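Local coordinates for probable glutamine synthetase (PDB 4HPP), which belongs to the glutamine synthetase family, with an N-terminal domain followed by a catalytic domain that here holds a magnesium ion and a glutamic acid, at residues L150-A155 with F177-G182; F134-L139 with R184-T189. All coordinates share one frame; numbering follows the deposited sequence.

Contact 1: L150-A155 with F177-G182; sequences LQAQRA and FLPEYG. With MG (magnesium ion), chain B; GLU (glutamic acid), chain D.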
loop_
_atom_site.group_PDB
_atom_site.type_symbol
_atom_site.label_atom_id
_atom_site.label_comp_id
_atom_site.label_asym_id
_atom_site.label_seq_id
_atom_site.Cartn_x
_atom_site.Cartn_y
_atom_site.Cartn_z
ATOM N N LEU A 150 -29.301 -5.283 -15.784
ATOM C CA LEU A 150 -28.069 -4.779 -16.453
ATOM C C LEU A 150 -27.056 -4.480 -15.354
ATOM O O LEU A 150 -25.872 -4.796 -15.481
ATOM C CB LEU A 150 -28.307 -3.499 -17.334
ATOM C CG LEU A 150 -27.128 -3.003 -18.208
ATOM C CD1 LEU A 150 -26.497 -4.131 -19.022
ATOM C CD2 LEU A 150 -27.539 -1.901 -19.165
ATOM N N GLN A 151 -27.529 -3.935 -14.242
ATOM C CA GLN A 151 -26.606 -3.615 -13.186
ATOM C C GLN A 151 -25.924 -4.826 -12.652
ATOM O O GLN A 151 -24.709 -4.748 -12.314
ATOM C CB GLN A 151 -27.253 -2.776 -12.102
ATOM C CG GLN A 151 -27.362 -1.300 -12.464
ATOM C CD GLN A 151 -27.603 -0.525 -11.195
ATOM O OE1 GLN A 151 -28.663 -0.636 -10.632
ATOM N NE2 GLN A 151 -26.608 0.224 -10.720
ATOM N N ALA A 152 -26.630 -5.961 -12.637
ATOM C CA ALA A 152 -26.006 -7.184 -12.068
ATOM C C ALA A 152 -24.973 -7.700 -13.024
ATOM O O ALA A 152 -23.943 -8.210 -12.589
ATOM C CB ALA A 152 -26.996 -8.289 -11.721
ATOM N N GLN A 153 -25.222 -7.580 -14.331
ATOM C CA GLN A 153 -24.193 -7.962 -15.284
ATOM C C GLN A 153 -22.978 -6.998 -15.151
ATOM O O GLN A 153 -21.832 -7.448 -15.078
ATOM C CB GLN A 153 -24.767 -8.046 -16.708
ATOM C CG GLN A 153 -23.682 -8.290 -17.743
ATOM C CD GLN A 153 -24.042 -9.259 -18.849
ATOM O OE1 GLN A 153 -25.079 -9.964 -18.822
ATOM N NE2 GLN A 153 -23.173 -9.305 -19.856
ATOM N N ARG A 154 -23.234 -5.687 -15.034
ATOM C CA ARG A 154 -22.164 -4.725 -14.830
ATOM C C ARG A 154 -21.354 -4.930 -13.589
ATOM O O ARG A 154 -20.150 -4.629 -13.617
ATOM C CB ARG A 154 -22.704 -3.320 -14.832
ATOM C CG ARG A 154 -23.223 -2.945 -16.204
ATOM C CD ARG A 154 -22.359 -3.451 -17.375
ATOM N NE ARG A 154 -21.243 -2.548 -17.616
ATOM C CZ ARG A 154 -20.509 -2.559 -18.748
ATOM N NH1 ARG A 154 -20.713 -3.481 -19.725
ATOM N NH2 ARG A 154 -19.548 -1.649 -18.909
ATOM N N ALA A 155 -21.982 -5.423 -12.502
ATOM C CA ALA A 155 -21.271 -5.554 -11.224
ATOM C C ALA A 155 -20.132 -6.526 -11.367
ATOM O O ALA A 155 -19.113 -6.436 -10.645
ATOM C CB ALA A 155 -22.191 -5.992 -10.074
ATOM N N PHE A 177 -24.416 -15.080 -22.027
ATOM C CA PHE A 177 -24.011 -14.881 -20.627
ATOM C C PHE A 177 -25.042 -13.972 -20.032
ATOM O O PHE A 177 -25.450 -13.010 -20.662
ATOM C CB PHE A 177 -22.599 -14.254 -20.474
ATOM C CG PHE A 177 -22.212 -13.974 -19.038
ATOM C CD1 PHE A 177 -21.480 -14.911 -18.301
ATOM C CD2 PHE A 177 -22.592 -12.789 -18.417
ATOM C CE1 PHE A 177 -21.203 -14.683 -16.942
ATOM C CE2 PHE A 177 -22.284 -12.549 -17.074
ATOM C CZ PHE A 177 -21.575 -13.491 -16.349
ATOM N N LEU A 178 -25.509 -14.275 -18.838
ATOM C CA LEU A 178 -26.599 -13.460 -18.283
ATOM C C LEU A 178 -26.617 -13.523 -16.759
ATOM O O LEU A 178 -26.339 -14.579 -16.195
ATOM C CB LEU A 178 -27.934 -13.949 -18.879
ATOM C CG LEU A 178 -28.314 -15.442 -18.844
ATOM C CD1 LEU A 178 -29.399 -15.714 -17.803
ATOM C CD2 LEU A 178 -28.779 -15.955 -20.203
ATOM N N PRO A 179 -26.946 -12.416 -16.080
ATOM C CA PRO A 179 -27.258 -12.551 -14.612
ATOM C C PRO A 179 -28.570 -13.293 -14.476
ATOM O O PRO A 179 -29.449 -13.120 -15.327
ATOM C CB PRO A 179 -27.484 -11.127 -14.146
ATOM C CG PRO A 179 -27.928 -10.413 -15.408
ATOM C CD PRO A 179 -27.251 -11.065 -16.597
ATOM N N GLU A 180 -28.683 -14.173 -13.478
ATOM C CA GLU A 180 -29.892 -14.988 -13.289
ATOM C C GLU A 180 -30.710 -14.518 -12.047
ATOM O O GLU A 180 -30.497 -13.422 -11.491
ATOM C CB GLU A 180 -29.503 -16.461 -13.115
ATOM C CG GLU A 180 -29.759 -17.340 -14.321
ATOM C CD GLU A 180 -31.201 -17.771 -14.475
ATOM O OE1 GLU A 180 -31.504 -18.474 -15.456
ATOM O OE2 GLU A 180 -32.036 -17.429 -13.620
ATOM N N TYR A 181 -31.598 -15.386 -11.572
ATOM C CA TYR A 181 -32.608 -14.969 -10.589
ATOM C C TYR A 181 -31.986 -14.692 -9.212
ATOM O O TYR A 181 -32.286 -13.677 -8.610
ATOM C CB TYR A 181 -33.885 -15.905 -10.614
ATOM C CG TYR A 181 -34.976 -15.499 -9.680
ATOM C CD1 TYR A 181 -35.471 -14.184 -9.676
ATOM C CD2 TYR A 181 -35.521 -16.418 -8.771
ATOM C CE1 TYR A 181 -36.457 -13.781 -8.791
ATOM C CE2 TYR A 181 -36.509 -16.037 -7.867
ATOM C CZ TYR A 181 -36.968 -14.728 -7.872
ATOM O OH TYR A 181 -37.948 -14.366 -6.985
ATOM N N GLY A 182 -31.042 -15.527 -8.765
ATOM C CA GLY A 182 -30.504 -15.319 -7.427
ATOM C C GLY A 182 -29.426 -14.300 -7.322
ATOM O O GLY A 182 -28.774 -13.908 -8.336
HETATM MG MG MG B . -31.534 -20.438 -16.314
HETATM N N GLU D . -32.287 -21.976 -11.137
HETATM C CA GLU D . -33.303 -22.964 -11.684
HETATM C C GLU D . -32.963 -24.460 -11.493
HETATM O O GLU D . -32.526 -24.890 -10.431
HETATM C CB GLU D . -33.552 -22.695 -13.162
HETATM C CG GLU D . -34.297 -21.414 -13.421
HETATM C CD GLU D . -34.334 -21.073 -14.874
HETATM O OE1 GLU D . -35.446 -21.099 -15.423
HETATM O OE2 GLU D . -33.261 -20.799 -15.464
HETATM O OXT GLU D . -33.100 -25.291 -12.398
#
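Gln153 lays its side chain along the strand 177-179, overlapping the ring of Pro179 with its near half and the edge of the Phe177 ring with its amide. Its CB sits 3.9 Å from Pro179 CD. With CG anti to the backbone N (chi1 174°) the chain leaves the helix toward Phe177, and a bend at chi2 brings the amide round so that Gln153 OE1 comes to 3.3 Å from Pro179 CD. The amide carbon lies in the plane of the Phe177 ring, Gln153 CD being 3.8 Å from Phe177 CD2, and the two flat groups stand perpendicular, 90° apart. This is van der Waals packing: Gln153 OE1 passes Phe177 O at 3.6 Å without bonding, while Gln153 NE2 is hydrogen-bonded to Ser25 OG of the second subunit, a bond that ties the amide to the subunit interface. One residue earlier, Ala152 CB meets Pro179 CB at 3.8 Å, so the proline ring is touched by two successive helical residues.

Just past the proline the chain turns to the metal. Glu180 points away from the helix, and its OE1 binds the magnesium ion at 2.1 Å; Glu133 and Glu187 bind the same ion, as does OE2 of the bound glutamic acid. The other oxygen, Glu180 OE2, accepts a bond from Tyr181 N through its anti lone pair, which should restrain rotation of the carboxylate.

The axis of helix 150-155 runs at 113° to that of residues 177-179, the end of strand 174-179, and is 7.6 Å away at closest approach. On the far side from Pro179, Arg154 makes a salt bridge with Glu211 of the second subunit, while Phe177 also packs on helix 159-169 and Leu178 pairs through its backbone with Glu187 of strand 185-194.

Contact 2: F134-L139 with R184-T189; sequences FSLLGL and RQYEVT. With MG (magnesium ion), chain B.
Tyr186 starts over Phe134 of strand 134-137 and ends at Leu139, just past the strand. Its CB sits above one face of the Phe134 ring, 4.2 Å from the centroid and 26° off the normal, a CH-pi contact. The Phe134 ring gets there with chi1 at 63°, its CG between the backbone N and the carbonyl carbon, and its edge then meets Val188 CG1. Further out, Tyr186 CD2 and CE2 both lie 3.8 Å from Leu136 CB. At the tip, Tyr186 OH passes Leu139 CD1 at 4.0 Å and is hydrogen-bonded to Ala152 O. The backbones beneath form an antiparallel pair in the mixed sheet of the catalytic domain: Phe134 and Tyr186 are the hydrogen-bonded pair, joined by Tyr186 N to Phe134 O at 2.8 Å and Phe134 N to Tyr186 O at 3.0 Å, while Ser135 and Gln185 are the non-hydrogen-bonded pair next along. Leu136 N adds a bond of 2.8 Å to Arg184 O. Beyond it, the Arg184 chain bends at chi2 and its guanidinium runs past Leu139. On the sheet face opposite Tyr186, Gln185 NE2 bonds to Asn233 of the glutamic acid pocket; Glu187, extended beyond CG, binds magnesium through OE2.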
loop_
_atom_site.group_PDB
_atom_site.type_symbol
_atom_site.label_atom_id
_atom_site.label_comp_id
_atom_site.label_asym_id
_atom_site.label_seq_id
_atom_site.Cartn_x
_atom_site.Cartn_y
_atom_site.Cartn_z
ATOM N N PHE A 134 -24.396 -20.612 -11.816
ATOM C CA PHE A 134 -23.425 -20.560 -10.742
ATOM C C PHE A 134 -23.499 -19.238 -9.961
ATOM O O PHE A 134 -24.086 -18.218 -10.432
ATOM C CB PHE A 134 -22.002 -20.809 -11.304
ATOM C CG PHE A 134 -21.526 -19.736 -12.300
ATOM C CD1 PHE A 134 -21.799 -19.857 -13.684
ATOM C CD2 PHE A 134 -20.760 -18.647 -11.863
ATOM C CE1 PHE A 134 -21.376 -18.911 -14.563
ATOM C CE2 PHE A 134 -20.324 -17.702 -12.768
ATOM C CZ PHE A 134 -20.645 -17.816 -14.102
ATOM N N SER A 135 -22.868 -19.250 -8.804
ATOM C CA SER A 135 -22.749 -18.087 -7.950
ATOM C C SER A 135 -21.400 -17.569 -8.222
ATOM O O SER A 135 -20.451 -18.368 -8.323
ATOM C CB SER A 135 -22.720 -18.485 -6.446
ATOM O OG SER A 135 -23.996 -18.878 -5.945
ATOM N N LEU A 136 -21.296 -16.243 -8.311
ATOM C CA LEU A 136 -20.024 -15.528 -8.393
ATOM C C LEU A 136 -19.812 -14.761 -7.111
ATOM O O LEU A 136 -20.513 -13.783 -6.853
ATOM C CB LEU A 136 -19.977 -14.574 -9.604
ATOM C CG LEU A 136 -18.605 -13.969 -9.915
ATOM C CD1 LEU A 136 -17.619 -15.062 -10.240
ATOM C CD2 LEU A 136 -18.627 -12.984 -11.070
ATOM N N LEU A 137 -18.842 -15.222 -6.319
ATOM C CA LEU A 137 -18.504 -14.642 -5.019
ATOM C C LEU A 137 -17.233 -13.850 -5.060
ATOM O O LEU A 137 -16.232 -14.232 -5.731
ATOM C CB LEU A 137 -18.382 -15.739 -3.957
ATOM C CG LEU A 137 -19.567 -16.712 -4.050
ATOM C CD1 LEU A 137 -19.372 -17.919 -3.145
ATOM C CD2 LEU A 137 -20.819 -15.906 -3.736
ATOM N N GLY A 138 -17.310 -12.718 -4.364
ATOM C CA GLY A 138 -16.162 -11.904 -4.005
ATOM C C GLY A 138 -16.215 -10.569 -4.707
ATOM O O GLY A 138 -15.237 -9.825 -4.699
ATOM N N LEU A 139 -17.323 -10.273 -5.385
ATOM C CA LEU A 139 -17.284 -9.138 -6.286
ATOM C C LEU A 139 -17.218 -7.907 -5.421
ATOM O O LEU A 139 -17.776 -7.877 -4.334
ATOM C CB LEU A 139 -18.470 -9.089 -7.239
ATOM C CG LEU A 139 -18.608 -10.160 -8.308
ATOM C CD1 LEU A 139 -19.986 -10.023 -9.048
ATOM C CD2 LEU A 139 -17.437 -10.035 -9.237
ATOM N N ARG A 184 -25.996 -12.765 -7.094
ATOM C CA ARG A 184 -24.676 -13.256 -7.604
ATOM C C ARG A 184 -24.835 -14.473 -8.520
ATOM O O ARG A 184 -23.857 -15.199 -8.769
ATOM C CB ARG A 184 -23.751 -13.613 -6.424
ATOM C CG ARG A 184 -23.800 -12.627 -5.256
ATOM C CD ARG A 184 -23.129 -11.330 -5.689
ATOM N NE ARG A 184 -22.920 -10.369 -4.620
ATOM C CZ ARG A 184 -22.492 -9.114 -4.816
ATOM N NH1 ARG A 184 -22.212 -8.684 -6.063
ATOM N NH2 ARG A 184 -22.357 -8.280 -3.757
ATOM N N GLN A 185 -26.065 -14.768 -8.978
ATOM C CA GLN A 185 -26.190 -15.859 -9.879
ATOM C C GLN A 185 -25.984 -15.400 -11.334
ATOM O O GLN A 185 -26.558 -14.359 -11.765
ATOM C CB GLN A 185 -27.534 -16.503 -9.729
ATOM C CG GLN A 185 -27.566 -17.889 -10.340
ATOM C CD GLN A 185 -28.905 -18.580 -10.240
ATOM O OE1 GLN A 185 -29.969 -17.937 -10.257
ATOM N NE2 GLN A 185 -28.868 -19.914 -10.177
ATOM N N TYR A 186 -25.193 -16.192 -12.065
ATOM C CA TYR A 186 -24.999 -16.036 -13.518
ATOM C C TYR A 186 -25.183 -17.350 -14.272
ATOM O O TYR A 186 -25.160 -18.421 -13.693
ATOM C CB TYR A 186 -23.621 -15.484 -13.813
ATOM C CG TYR A 186 -23.465 -14.149 -13.135
ATOM C CD1 TYR A 186 -23.812 -12.978 -13.820
ATOM C CD2 TYR A 186 -23.075 -14.057 -11.772
ATOM C CE1 TYR A 186 -23.731 -11.760 -13.229
ATOM C CE2 TYR A 186 -22.970 -12.814 -11.179
ATOM C CZ TYR A 186 -23.307 -11.670 -11.921
ATOM O OH TYR A 186 -23.244 -10.404 -11.389
ATOM N N GLU A 187 -25.437 -17.235 -15.566
ATOM C CA GLU A 187 -25.586 -18.382 -16.424
ATOM C C GLU A 187 -24.815 -18.159 -17.722
ATOM O O GLU A 187 -24.885 -17.098 -18.351
ATOM C CB GLU A 187 -27.047 -18.649 -16.714
ATOM C CG GLU A 187 -27.281 -19.996 -17.407
ATOM C CD GLU A 187 -28.731 -20.227 -17.855
ATOM O OE1 GLU A 187 -29.016 -21.262 -18.495
ATOM O OE2 GLU A 187 -29.603 -19.402 -17.559
ATOM N N VAL A 188 -24.058 -19.169 -18.096
ATOM C CA VAL A 188 -23.465 -19.184 -19.409
ATOM C C VAL A 188 -23.931 -20.436 -20.196
ATOM O O VAL A 188 -24.057 -21.529 -19.633
ATOM C CB VAL A 188 -21.946 -19.012 -19.352
ATOM C CG1 VAL A 188 -21.294 -20.079 -18.474
ATOM C CG2 VAL A 188 -21.370 -19.028 -20.766
ATOM N N THR A 189 -24.258 -20.236 -21.472
ATOM C CA THR A 189 -24.753 -21.297 -22.321
ATOM C C THR A 189 -23.806 -21.334 -23.526
ATOM O O THR A 189 -23.123 -20.336 -23.888
ATOM C CB THR A 189 -26.204 -21.058 -22.809
ATOM O OG1 THR A 189 -26.251 -19.824 -23.492
ATOM C CG2 THR A 189 -27.236 -20.961 -21.712
HETATM MG MG MG B . -31.534 -20.438 -16.314
#

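After the N-terminal domain and helix 108-121, the chain enters strand 124-137, the first of the elements that make these contacts, and a loop leads on to helix 150-155. Helix 159-169 follows, and strand 174-179 then returns to meet helix 150-155, closing the shorter loop at contact 1. A short turn that carries Glu180 leads into strand 185-194, which pairs with strand 124-137 and closes the longer loop at contact 2, so the two loops nest without crossing. The centres of the two contacts are about 8 Å apart. Tyr186 joins them: its ring packs against Phe177 and Pro179, while the same side chain lies over strand 124-137. Strand 185-194 thus lies between strands 124-137 and 174-179.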